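Local coordinates for adhesion G-protein coupled receptor G6 (Danio rerio, PDB 6V55) that is an adhesion receptor of the cell surface whose large calcium-binding extracellular region probably serves cell adhesion and the signalling that controls myelination, at residues A[118-124]-A[266-272]; A[132-138]-A[302-307]; A[162-167]-A[248-254]; A[272-276]-A[288-292]. One frame throughout, in Å; residues are numbered along the deposited sequence.

Interaction 1. Residues A[118-124]-A[266-272]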
# COMPACT_ATOMS: atom_id res chain seq x y z
N ARG A 118 -27.28 -14.46 5.87
CA ARG A 118 -27.68 -15.08 4.62
C ARG A 118 -26.53 -15.73 3.85
O ARG A 118 -26.77 -16.24 2.74
CB ARG A 118 -28.37 -14.05 3.74
CG ARG A 118 -29.83 -13.86 4.09
CD ARG A 118 -30.51 -13.02 3.04
NE ARG A 118 -31.10 -11.83 3.65
CZ ARG A 118 -32.35 -11.76 4.10
NH1 ARG A 118 -33.16 -12.80 4.00
NH2 ARG A 118 -32.78 -10.63 4.64
N ASN A 119 -25.31 -15.71 4.38
CA ASN A 119 -24.22 -16.54 3.90
C ASN A 119 -23.94 -17.68 4.86
O ASN A 119 -22.85 -18.26 4.82
CB ASN A 119 -22.94 -15.72 3.71
CG ASN A 119 -22.97 -14.89 2.44
OD1 ASN A 119 -23.17 -15.43 1.33
ND2 ASN A 119 -22.79 -13.57 2.59
N GLN A 120 -24.87 -17.98 5.76
CA GLN A 120 -24.65 -19.00 6.79
C GLN A 120 -25.87 -19.90 6.93
O GLN A 120 -27.01 -19.45 6.83
CB GLN A 120 -24.32 -18.35 8.15
CG GLN A 120 -22.98 -17.62 8.22
CD GLN A 120 -22.88 -16.72 9.41
OE1 GLN A 120 -23.81 -15.97 9.69
NE2 GLN A 120 -21.75 -16.77 10.11
N LYS A 121 -25.62 -21.17 7.18
CA LYS A 121 -26.64 -22.15 7.56
C LYS A 121 -26.44 -22.44 9.04
O LYS A 121 -25.40 -22.08 9.61
CB LYS A 121 -26.52 -23.41 6.69
CG LYS A 121 -27.14 -23.28 5.26
CD LYS A 121 -26.21 -22.60 4.22
CE LYS A 121 -26.87 -22.36 2.84
NZ LYS A 121 -26.20 -21.26 2.07
N VAL A 122 -27.44 -23.02 9.70
CA VAL A 122 -27.42 -23.11 11.16
C VAL A 122 -27.75 -24.53 11.61
O VAL A 122 -28.82 -25.06 11.27
CB VAL A 122 -28.38 -22.10 11.82
CG1 VAL A 122 -28.58 -22.39 13.28
CG2 VAL A 122 -27.83 -20.68 11.72
N THR A 123 -26.85 -25.14 12.38
CA THR A 123 -27.11 -26.46 12.96
C THR A 123 -28.02 -26.34 14.18
O THR A 123 -27.72 -25.59 15.11
CB THR A 123 -25.78 -27.13 13.33
OG1 THR A 123 -25.00 -27.33 12.14
CG2 THR A 123 -26.02 -28.49 14.01
N MET A 124 -29.15 -27.07 14.19
CA MET A 124 -30.00 -26.91 15.37
C MET A 124 -29.62 -27.92 16.44
O MET A 124 -29.23 -29.04 16.11
CB MET A 124 -31.48 -27.07 15.00
CG MET A 124 -31.81 -28.20 14.06
SD MET A 124 -33.10 -27.59 12.97
CE MET A 124 -31.99 -26.51 12.10
N LEU A 266 -35.13 -31.69 15.51
CA LEU A 266 -34.62 -32.22 14.25
C LEU A 266 -33.10 -32.11 14.23
O LEU A 266 -32.49 -31.31 14.95
CB LEU A 266 -35.26 -31.47 13.06
CG LEU A 266 -35.04 -31.86 11.58
CD1 LEU A 266 -36.33 -32.10 10.83
CD2 LEU A 266 -34.19 -30.81 10.86
N ASP A 267 -32.48 -32.98 13.44
CA ASP A 267 -31.05 -32.96 13.20
C ASP A 267 -30.82 -32.33 11.82
O ASP A 267 -31.31 -32.87 10.83
CB ASP A 267 -30.48 -34.38 13.23
CG ASP A 267 -30.71 -35.08 14.55
OD1 ASP A 267 -30.76 -36.33 14.56
OD2 ASP A 267 -30.85 -34.38 15.58
N GLY A 268 -30.10 -31.21 11.77
CA GLY A 268 -29.72 -30.71 10.45
C GLY A 268 -29.50 -29.20 10.43
O GLY A 268 -29.16 -28.60 11.45
N PHE A 269 -29.70 -28.63 9.23
CA PHE A 269 -29.42 -27.25 8.87
C PHE A 269 -30.71 -26.48 8.59
O PHE A 269 -31.66 -27.02 8.03
CB PHE A 269 -28.56 -27.16 7.61
CG PHE A 269 -27.16 -27.70 7.73
CD1 PHE A 269 -26.48 -28.07 6.57
CD2 PHE A 269 -26.52 -27.81 8.96
CE1 PHE A 269 -25.19 -28.53 6.62
CE2 PHE A 269 -25.23 -28.29 9.03
CZ PHE A 269 -24.56 -28.65 7.85
N ILE A 270 -30.72 -25.18 8.93
CA ILE A 270 -31.76 -24.24 8.50
C ILE A 270 -31.12 -22.96 7.96
O ILE A 270 -29.96 -22.63 8.26
CB ILE A 270 -32.77 -23.93 9.64
CG1 ILE A 270 -34.18 -23.64 9.11
CG2 ILE A 270 -32.24 -22.86 10.58
CD1 ILE A 270 -35.23 -23.42 10.19
N TYR A 271 -31.87 -22.26 7.11
CA TYR A 271 -31.34 -21.11 6.39
C TYR A 271 -32.51 -20.20 6.05
O TYR A 271 -33.58 -20.69 5.70
CB TYR A 271 -30.59 -21.54 5.11
CG TYR A 271 -30.20 -20.42 4.16
CD1 TYR A 271 -30.77 -20.31 2.88
CD2 TYR A 271 -29.26 -19.48 4.55
CE1 TYR A 271 -30.40 -19.25 2.01
CE2 TYR A 271 -28.88 -18.44 3.71
CZ TYR A 271 -29.45 -18.32 2.44
OH TYR A 271 -29.07 -17.27 1.61
N ASN A 272 -32.28 -18.88 6.18
CA ASN A 272 -33.18 -17.81 5.71
C ASN A 272 -34.55 -17.81 6.41
O ASN A 272 -35.59 -17.61 5.77
CB ASN A 272 -33.32 -17.81 4.18
CG ASN A 272 -33.44 -16.42 3.62
OD1 ASN A 272 -33.14 -15.44 4.32
ND2 ASN A 272 -33.90 -16.30 2.39

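Interaction 2. Residues A[132-138]-A[302-307]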
# COMPACT_ATOMS: atom_id res chain seq x y z
N LEU A 132 -31.43 -21.11 20.58
CA LEU A 132 -31.08 -20.37 19.37
C LEU A 132 -32.31 -19.55 18.99
O LEU A 132 -33.13 -19.96 18.17
CB LEU A 132 -30.64 -21.32 18.26
CG LEU A 132 -29.20 -21.84 18.35
CD1 LEU A 132 -29.08 -23.09 19.19
CD2 LEU A 132 -28.69 -22.11 16.96
N ARG A 133 -32.42 -18.38 19.61
CA ARG A 133 -33.66 -17.62 19.64
C ARG A 133 -33.56 -16.32 18.87
O ARG A 133 -32.47 -15.82 18.58
CB ARG A 133 -34.07 -17.29 21.08
CG ARG A 133 -32.98 -16.60 21.87
CD ARG A 133 -33.53 -15.88 23.10
NE ARG A 133 -34.41 -14.74 22.81
CZ ARG A 133 -35.23 -14.19 23.71
NH1 ARG A 133 -35.29 -14.71 24.94
NH2 ARG A 133 -36.01 -13.16 23.39
N VAL A 134 -34.74 -15.80 18.52
CA VAL A 134 -34.87 -14.39 18.17
C VAL A 134 -34.44 -13.56 19.37
O VAL A 134 -34.74 -13.91 20.53
CB VAL A 134 -36.32 -14.12 17.72
CG1 VAL A 134 -36.56 -12.66 17.37
CG2 VAL A 134 -36.63 -14.98 16.51
N SER A 135 -33.67 -12.50 19.13
CA SER A 135 -33.13 -11.77 20.26
C SER A 135 -34.18 -10.81 20.81
O SER A 135 -35.13 -10.42 20.12
CB SER A 135 -31.86 -11.01 19.87
OG SER A 135 -32.10 -9.65 19.62
N ASN A 136 -33.98 -10.40 22.06
CA ASN A 136 -34.95 -9.54 22.74
C ASN A 136 -34.93 -8.09 22.27
O ASN A 136 -35.84 -7.33 22.64
CB ASN A 136 -34.75 -9.60 24.25
CG ASN A 136 -33.29 -9.55 24.65
OD1 ASN A 136 -32.42 -9.13 23.87
ND2 ASN A 136 -32.99 -10.03 25.86
N SER A 137 -33.95 -7.71 21.42
CA SER A 137 -34.03 -6.52 20.57
C SER A 137 -35.32 -6.46 19.73
O SER A 137 -35.85 -5.37 19.49
CB SER A 137 -32.79 -6.48 19.65
OG SER A 137 -32.96 -5.68 18.50
N ILE A 138 -35.85 -7.62 19.32
CA ILE A 138 -37.07 -7.71 18.54
C ILE A 138 -38.25 -8.06 19.45
O ILE A 138 -38.16 -8.99 20.27
CB ILE A 138 -36.92 -8.75 17.41
CG1 ILE A 138 -35.61 -8.49 16.64
CG2 ILE A 138 -38.11 -8.72 16.49
CD1 ILE A 138 -35.52 -7.09 16.01
N SER A 302 -28.72 -9.01 13.71
CA SER A 302 -29.34 -8.12 14.69
C SER A 302 -30.66 -8.66 15.26
O SER A 302 -31.08 -8.20 16.33
CB SER A 302 -29.57 -6.74 14.07
OG SER A 302 -30.31 -6.83 12.85
N TYR A 303 -31.30 -9.63 14.58
CA TYR A 303 -32.56 -10.24 15.00
C TYR A 303 -32.40 -11.47 15.89
O TYR A 303 -33.40 -11.93 16.46
CB TYR A 303 -33.39 -10.65 13.77
CG TYR A 303 -33.96 -9.52 12.92
CD1 TYR A 303 -33.19 -8.89 11.95
CD2 TYR A 303 -35.28 -9.12 13.05
CE1 TYR A 303 -33.72 -7.87 11.15
CE2 TYR A 303 -35.82 -8.10 12.27
CZ TYR A 303 -35.03 -7.48 11.32
OH TYR A 303 -35.58 -6.50 10.54
N TRP A 304 -31.19 -12.03 16.02
CA TRP A 304 -30.98 -13.36 16.59
C TRP A 304 -29.86 -13.37 17.62
O TRP A 304 -28.98 -12.50 17.63
CB TRP A 304 -30.63 -14.39 15.49
CG TRP A 304 -31.71 -14.65 14.48
CD1 TRP A 304 -31.92 -13.98 13.30
CD2 TRP A 304 -32.72 -15.66 14.55
NE1 TRP A 304 -33.01 -14.50 12.64
CE2 TRP A 304 -33.52 -15.54 13.38
CE3 TRP A 304 -33.03 -16.65 15.48
CZ2 TRP A 304 -34.60 -16.38 13.13
CZ3 TRP A 304 -34.11 -17.48 15.24
CH2 TRP A 304 -34.88 -17.33 14.07
N THR A 305 -29.89 -14.38 18.50
CA THR A 305 -28.71 -14.81 19.26
C THR A 305 -28.39 -16.23 18.84
O THR A 305 -28.97 -17.19 19.36
CB THR A 305 -28.92 -14.74 20.77
OG1 THR A 305 -29.83 -15.77 21.18
CG2 THR A 305 -29.45 -13.41 21.17
N ILE A 306 -27.49 -16.36 17.88
CA ILE A 306 -26.98 -17.65 17.42
C ILE A 306 -25.47 -17.61 17.60
O ILE A 306 -24.81 -16.72 17.05
CB ILE A 306 -27.35 -17.92 15.95
CG1 ILE A 306 -28.87 -17.97 15.78
CG2 ILE A 306 -26.71 -19.22 15.49
CD1 ILE A 306 -29.29 -17.74 14.35
N PRO A 307 -24.89 -18.53 18.36
CA PRO A 307 -23.43 -18.55 18.53
C PRO A 307 -22.70 -18.97 17.25
O PRO A 307 -23.29 -19.49 16.30
CB PRO A 307 -23.21 -19.56 19.67
CG PRO A 307 -24.55 -19.67 20.36
CD PRO A 307 -25.56 -19.48 19.27
O HOH W 1 -29.73 -7.41 18.61

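Interaction 3. Residues A[162-167]-A[248-254]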
# COMPACT_ATOMS: atom_id res chain seq x y z
N THR A 162 -38.82 -31.18 15.97
CA THR A 162 -39.37 -29.82 15.91
C THR A 162 -38.52 -28.91 15.03
O THR A 162 -37.30 -29.03 14.99
CB THR A 162 -39.46 -29.21 17.31
OG1 THR A 162 -38.15 -29.04 17.85
CG2 THR A 162 -40.27 -30.09 18.24
N ILE A 163 -39.17 -27.95 14.35
CA ILE A 163 -38.50 -27.07 13.40
C ILE A 163 -38.45 -25.62 13.89
O ILE A 163 -37.39 -24.99 13.83
CB ILE A 163 -39.13 -27.18 11.99
CG1 ILE A 163 -39.02 -28.64 11.52
CG2 ILE A 163 -38.46 -26.24 10.97
CD1 ILE A 163 -39.55 -28.92 10.14
N PHE A 164 -39.56 -25.07 14.40
CA PHE A 164 -39.44 -23.87 15.22
C PHE A 164 -40.46 -23.91 16.35
O PHE A 164 -41.44 -24.66 16.30
CB PHE A 164 -39.56 -22.54 14.43
CG PHE A 164 -40.85 -22.35 13.67
CD1 PHE A 164 -41.94 -21.69 14.25
CD2 PHE A 164 -40.95 -22.76 12.34
CE1 PHE A 164 -43.11 -21.50 13.54
CE2 PHE A 164 -42.12 -22.54 11.61
CZ PHE A 164 -43.21 -21.94 12.21
N THR A 165 -40.23 -23.08 17.37
CA THR A 165 -41.10 -23.02 18.55
C THR A 165 -41.24 -21.59 19.05
O THR A 165 -40.25 -20.95 19.41
CB THR A 165 -40.58 -23.92 19.67
OG1 THR A 165 -40.56 -25.27 19.21
CG2 THR A 165 -41.48 -23.83 20.91
N LEU A 166 -42.48 -21.11 19.10
CA LEU A 166 -42.85 -19.85 19.74
C LEU A 166 -43.55 -20.17 21.06
O LEU A 166 -44.67 -20.70 21.07
CB LEU A 166 -43.75 -19.03 18.83
CG LEU A 166 -44.39 -17.75 19.36
CD1 LEU A 166 -43.37 -16.81 19.97
CD2 LEU A 166 -45.18 -17.08 18.24
N SER A 167 -42.88 -19.88 22.18
CA SER A 167 -43.45 -20.02 23.51
C SER A 167 -43.77 -18.63 24.04
O SER A 167 -43.06 -17.67 23.76
CB SER A 167 -42.47 -20.72 24.45
OG SER A 167 -41.72 -21.73 23.78
N LEU A 248 -41.06 -15.98 22.88
CA LEU A 248 -39.72 -16.46 22.56
C LEU A 248 -39.83 -17.37 21.34
O LEU A 248 -40.29 -18.51 21.44
CB LEU A 248 -39.13 -17.21 23.75
CG LEU A 248 -37.61 -17.27 23.89
CD1 LEU A 248 -37.25 -17.42 25.36
CD2 LEU A 248 -36.99 -18.42 23.10
N LEU A 249 -39.37 -16.87 20.19
CA LEU A 249 -39.30 -17.68 18.98
C LEU A 249 -37.89 -18.23 18.87
O LEU A 249 -36.92 -17.48 19.01
CB LEU A 249 -39.67 -16.86 17.74
CG LEU A 249 -39.47 -17.56 16.40
CD1 LEU A 249 -40.30 -18.82 16.33
CD2 LEU A 249 -39.83 -16.63 15.26
N GLN A 250 -37.78 -19.54 18.62
CA GLN A 250 -36.48 -20.19 18.54
C GLN A 250 -36.44 -21.25 17.45
O GLN A 250 -37.47 -21.81 17.06
CB GLN A 250 -36.09 -20.84 19.86
CG GLN A 250 -37.05 -21.89 20.34
CD GLN A 250 -36.64 -22.43 21.67
OE1 GLN A 250 -35.55 -23.00 21.81
NE2 GLN A 250 -37.50 -22.24 22.67
N ILE A 251 -35.22 -21.50 16.98
CA ILE A 251 -34.94 -22.59 16.04
C ILE A 251 -35.10 -23.90 16.79
O ILE A 251 -34.69 -24.01 17.95
CB ILE A 251 -33.52 -22.41 15.46
CG1 ILE A 251 -33.37 -21.00 14.87
CG2 ILE A 251 -33.14 -23.51 14.47
CD1 ILE A 251 -33.87 -20.85 13.47
N ALA A 252 -35.73 -24.89 16.12
CA ALA A 252 -36.14 -26.20 16.64
C ALA A 252 -36.98 -26.02 17.89
O ALA A 252 -38.15 -25.64 17.80
CB ALA A 252 -34.94 -27.11 16.91
N GLY A 253 -36.38 -26.20 19.05
CA GLY A 253 -37.06 -25.92 20.30
C GLY A 253 -38.04 -27.00 20.73
O GLY A 253 -38.11 -28.11 20.16
N LYS A 254 -38.88 -26.63 21.70
CA LYS A 254 -39.66 -27.62 22.44
C LYS A 254 -40.83 -28.19 21.63
O LYS A 254 -41.12 -29.39 21.73
CB LYS A 254 -40.15 -27.00 23.74
CG LYS A 254 -40.94 -27.92 24.67
CD LYS A 254 -41.24 -27.21 25.98
CE LYS A 254 -41.98 -25.90 25.74
NZ LYS A 254 -42.06 -25.04 26.94

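Interaction 4. Residues A[272-276]-A[288-292]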
# COMPACT_ATOMS: atom_id res chain seq x y z
N ASN A 272 -32.28 -18.88 6.18
CA ASN A 272 -33.18 -17.81 5.71
C ASN A 272 -34.55 -17.81 6.41
O ASN A 272 -35.59 -17.61 5.77
CB ASN A 272 -33.32 -17.81 4.18
CG ASN A 272 -33.44 -16.42 3.62
OD1 ASN A 272 -33.14 -15.44 4.32
ND2 ASN A 272 -33.90 -16.30 2.39
N PHE A 273 -34.53 -17.97 7.73
CA PHE A 273 -35.76 -17.99 8.52
C PHE A 273 -36.30 -16.57 8.66
O PHE A 273 -35.65 -15.69 9.25
CB PHE A 273 -35.52 -18.60 9.90
CG PHE A 273 -36.78 -18.91 10.68
CD1 PHE A 273 -37.36 -17.97 11.54
CD2 PHE A 273 -37.36 -20.16 10.59
CE1 PHE A 273 -38.51 -18.25 12.25
CE2 PHE A 273 -38.52 -20.45 11.30
CZ PHE A 273 -39.09 -19.49 12.14
N ARG A 274 -37.51 -16.35 8.15
CA ARG A 274 -38.15 -15.03 8.17
C ARG A 274 -39.61 -15.17 8.58
O ARG A 274 -40.23 -16.22 8.39
CB ARG A 274 -38.04 -14.34 6.79
CG ARG A 274 -36.62 -14.10 6.25
CD ARG A 274 -36.61 -13.95 4.73
NE ARG A 274 -36.69 -15.23 4.02
CZ ARG A 274 -37.07 -15.36 2.75
NH1 ARG A 274 -37.41 -14.28 2.04
NH2 ARG A 274 -37.13 -16.58 2.19
N LEU A 275 -40.16 -14.09 9.14
CA LEU A 275 -41.53 -14.05 9.67
C LEU A 275 -42.18 -12.71 9.33
O LEU A 275 -41.53 -11.67 9.39
CB LEU A 275 -41.54 -14.25 11.19
CG LEU A 275 -42.86 -14.32 11.97
CD1 LEU A 275 -43.78 -15.38 11.40
CD2 LEU A 275 -42.54 -14.60 13.41
N TRP A 276 -43.46 -12.75 9.00
CA TRP A 276 -44.22 -11.57 8.59
C TRP A 276 -45.53 -11.48 9.35
O TRP A 276 -46.05 -12.47 9.88
CB TRP A 276 -44.56 -11.60 7.10
CG TRP A 276 -43.46 -11.30 6.13
CD1 TRP A 276 -43.20 -10.10 5.52
CD2 TRP A 276 -42.51 -12.24 5.61
NE1 TRP A 276 -42.13 -10.23 4.67
CE2 TRP A 276 -41.69 -11.53 4.70
CE3 TRP A 276 -42.27 -13.61 5.82
CZ2 TRP A 276 -40.65 -12.15 4.01
CZ3 TRP A 276 -41.23 -14.23 5.13
CH2 TRP A 276 -40.43 -13.50 4.24
N LEU A 288 -41.57 -13.47 -4.30
CA LEU A 288 -40.82 -13.56 -3.05
C LEU A 288 -39.45 -14.14 -3.36
O LEU A 288 -39.30 -15.36 -3.52
CB LEU A 288 -41.56 -14.41 -2.02
CG LEU A 288 -41.12 -14.22 -0.57
CD1 LEU A 288 -41.73 -12.95 -0.07
CD2 LEU A 288 -41.49 -15.40 0.33
N THR A 289 -38.46 -13.25 -3.45
CA THR A 289 -37.06 -13.60 -3.50
C THR A 289 -36.57 -14.00 -2.11
O THR A 289 -37.20 -13.71 -1.08
CB THR A 289 -36.25 -12.42 -4.05
OG1 THR A 289 -36.02 -11.46 -3.00
CG2 THR A 289 -37.01 -11.74 -5.19
N CYS A 290 -35.41 -14.67 -2.07
CA CYS A 290 -34.80 -15.05 -0.80
C CYS A 290 -34.11 -13.88 -0.09
O CYS A 290 -33.69 -14.05 1.07
CB CYS A 290 -33.82 -16.20 -1.03
SG CYS A 290 -32.91 -16.07 -2.59
N ASP A 291 -34.01 -12.72 -0.73
CA ASP A 291 -33.35 -11.54 -0.18
C ASP A 291 -34.32 -10.56 0.48
O ASP A 291 -33.88 -9.56 1.03
CB ASP A 291 -32.58 -10.81 -1.30
CG ASP A 291 -31.28 -10.19 -0.81
OD1 ASP A 291 -30.64 -10.78 0.09
OD2 ASP A 291 -30.90 -9.11 -1.32
N THR A 292 -35.63 -10.83 0.42
CA THR A 292 -36.64 -9.92 0.97
C THR A 292 -36.67 -9.98 2.50
O THR A 292 -36.63 -11.06 3.10
CB THR A 292 -38.03 -10.24 0.43
OG1 THR A 292 -38.19 -11.67 0.33
CG2 THR A 292 -38.26 -9.60 -0.93

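Interaction 1. Residues A[118-124]-A[266-272]
The side chain of Tyr271 lies along Lys121, Gln120 and Arg118. Its CB rests against Lys121 CG at 3.9 Å. A first torsion of 170° swings the ring away from the tyrosine's own backbone N, toward residues 118-121. Lys121 CE lies over one face, and Lys121 NZ stands 4.3 Å from the ring centroid in a cation-pi contact; CB of Asn272 lies over the opposite face, toward the rim. At the edge, CD2 of Tyr271 meets Gln120 O at 3.2 Å, and at the tip OH donates a hydrogen bond to Arg118 O at 2.8 Å. A leucine here would probably leave Arg118 O without that donor and Lys121 without its aromatic platform. Arg118 is held chiefly by Asp298 and bonds only weakly to Asn272 OD1. Farther along, Val122 and Ile270 exchange two backbone bonds, and Met124 N reaches Gly268 O at 3.1 Å. Gly268 suits its backbone angles, at which a CB would jam against the preceding carbonyl. The flexible Met124 bends so that CE comes within 3.6 Å of Ile270 CB. This is an antiparallel edge pairing, with strand 122-123 outermost on one sheet of the pentraxin-type, concanavalin-like beta sandwich.

Interaction 2. Residues A[132-138]-A[302-307]
A short, weakly bonded antiparallel ladder joins Val134 to Trp304, where two short strands far apart in the chain, 133-134 and 304-305, meet beside strand 248-251. Two nearly straight backbone bonds carry it: Thr305 N to Arg133 O at 3.0 Å and Ser135 N to Tyr303 O at 2.7 Å. Between them Val134 and Trp304 form a non-hydrogen-bonded pair, whose side chains diverge at CB and yet meet farther out. With CG1 of Val134 opposite the backbone N (chi1 179°), the other methyl, CG2, is left over the face of the indole, 3.9 Å from the centroid of the six-membered ring. Trp304 suits this buried place because its broad ring takes the methyl while its NE1 bonds to Asp298 O; Trp299 meets the indole edge-to-face.

In this lectin-like beta sandwich Leu132 and Val134 also bond by their backbone to Ile251 and Leu249, respectively, of strand 248-251, so that strand 133-134 lies between that strand and 304-305. Apolar side chains extend the seam at both ends. Leu132 CD2 meets Ile306 CG2 at 3.8 Å, the two chains crossing at about a right angle, and Ile138 CD1 comes within 3.6 Å of Tyr303 CD2. Small residues fit the middle: Ser135 CB touches Thr305 CG2 at 3.6 Å, whereas the aliphatic part of Arg133 lies against the threonine hydroxyl, CG to OG1 3.3 Å. On the side of Ser302 a water donates to the carbonyl O of that residue at 2.8 Å and makes a weak contact with Ser135 OG.

Interaction 3. Residues A[162-167]-A[248-254]
Thr165, with chi1 at -61°, holds OG1 beside its own backbone N and opposite its carbonyl carbon, from where the hydroxyl donates to Ala252 O at 2.8 Å, on a lone pair in the carbonyl plane. Phe164, with chi1 at 59°, sets its ring between backbone N and carbonyl carbon; CD1 then touches Leu249 CD1 at 3.9 Å, and the ring meets Phe273 edge-to-face. OG1 of Thr165 also accepts from Gly255 N, so one small hydroxyl fastens the bend after strand 248-251. A valine in its place would probably leave Ala252 O without this donor and the bend less firmly tied. Gly253 suits its position, since a CB there would clash with Thr165 CB and its phi is positive. Backbone bonds complete the ladder: Thr165 N to Gln250 O at 3.1 Å, Gln250 N to Thr165 O at 3.0 Å, and a matching pair between Ser167 and Leu248. Leu166 and Leu249 turn to one face, while Thr165, Gln250, Ser167 and Leu248 turn to the other. Ile163 and Phe164 both face Phe177, a classic beta bulge toward strand 173-180. The present ladder is regular, and its Leu249 and Phe164 reach Phe273 of strand 268-276, where the two sheets of the concanavalin-like sandwich pack.

Interaction 4. Residues A[272-276]-A[288-292]
Thr289 O is gripped by two donors: Arg274 NH1 at 3.2 Å, in the carbonyl plane on a lone pair, and Thr292 OG1 at 2.7 Å, from within its own turn. Arginine suits this buried place because one long side chain can serve several carbonyls. It bends at chi3 (-79°), and its NE donates to Asn272 O at 3.2 Å in the plane of the guanidinium, so that the group is held from two sides; a further bond from NH1 to Thr292 O is weak. Asn272 ND2 lies over one face of the guanidinium and donates to Cys290 O at 2.6 Å, nearly in the plane of its own amide. The acceptors are offered by a tight loop: residues 289-292 make a type I beta turn, within which Thr289 OG1 accepts from Asp291 N, an ST turn. The two threonine hydroxyls thus brace the turn from both ends. Trp276 adds a loose apolar contact, CZ2 to Leu288 CD1 at 4.3 Å. The loop follows helix 282-286 and is fastened to the later half of strand 268-276, whose neighbours in the sheet are strands 122-123 and 145-154; Trp276 and Leu288 both touch Cys149 of the latter.

All four contacts lie in the pentraxin-family domain, their centres 12 to 18 Å apart. Interactions 1 and 4 share Asn272 and strand 268-276, and Arg118 of the first approaches the loop of the second. Interactions 2 and 3 meet through probable backbone bonds: Val134 N to Leu249 O at 2.8 Å and Leu132 O to Ile251 N at 2.9 Å. The sheets of interactions 1 and 3 pack through Met124 and Ile270 on Ile251. Phe273, in the strand of interaction 4 but not touching its loop, meets Trp304 (interaction 2), Phe164 and Leu249 (interaction 3). None of these residues is a calcium ligand; the side chain of Arg118 lies about 10 Å from a sugar (NAG) of an attached glycan.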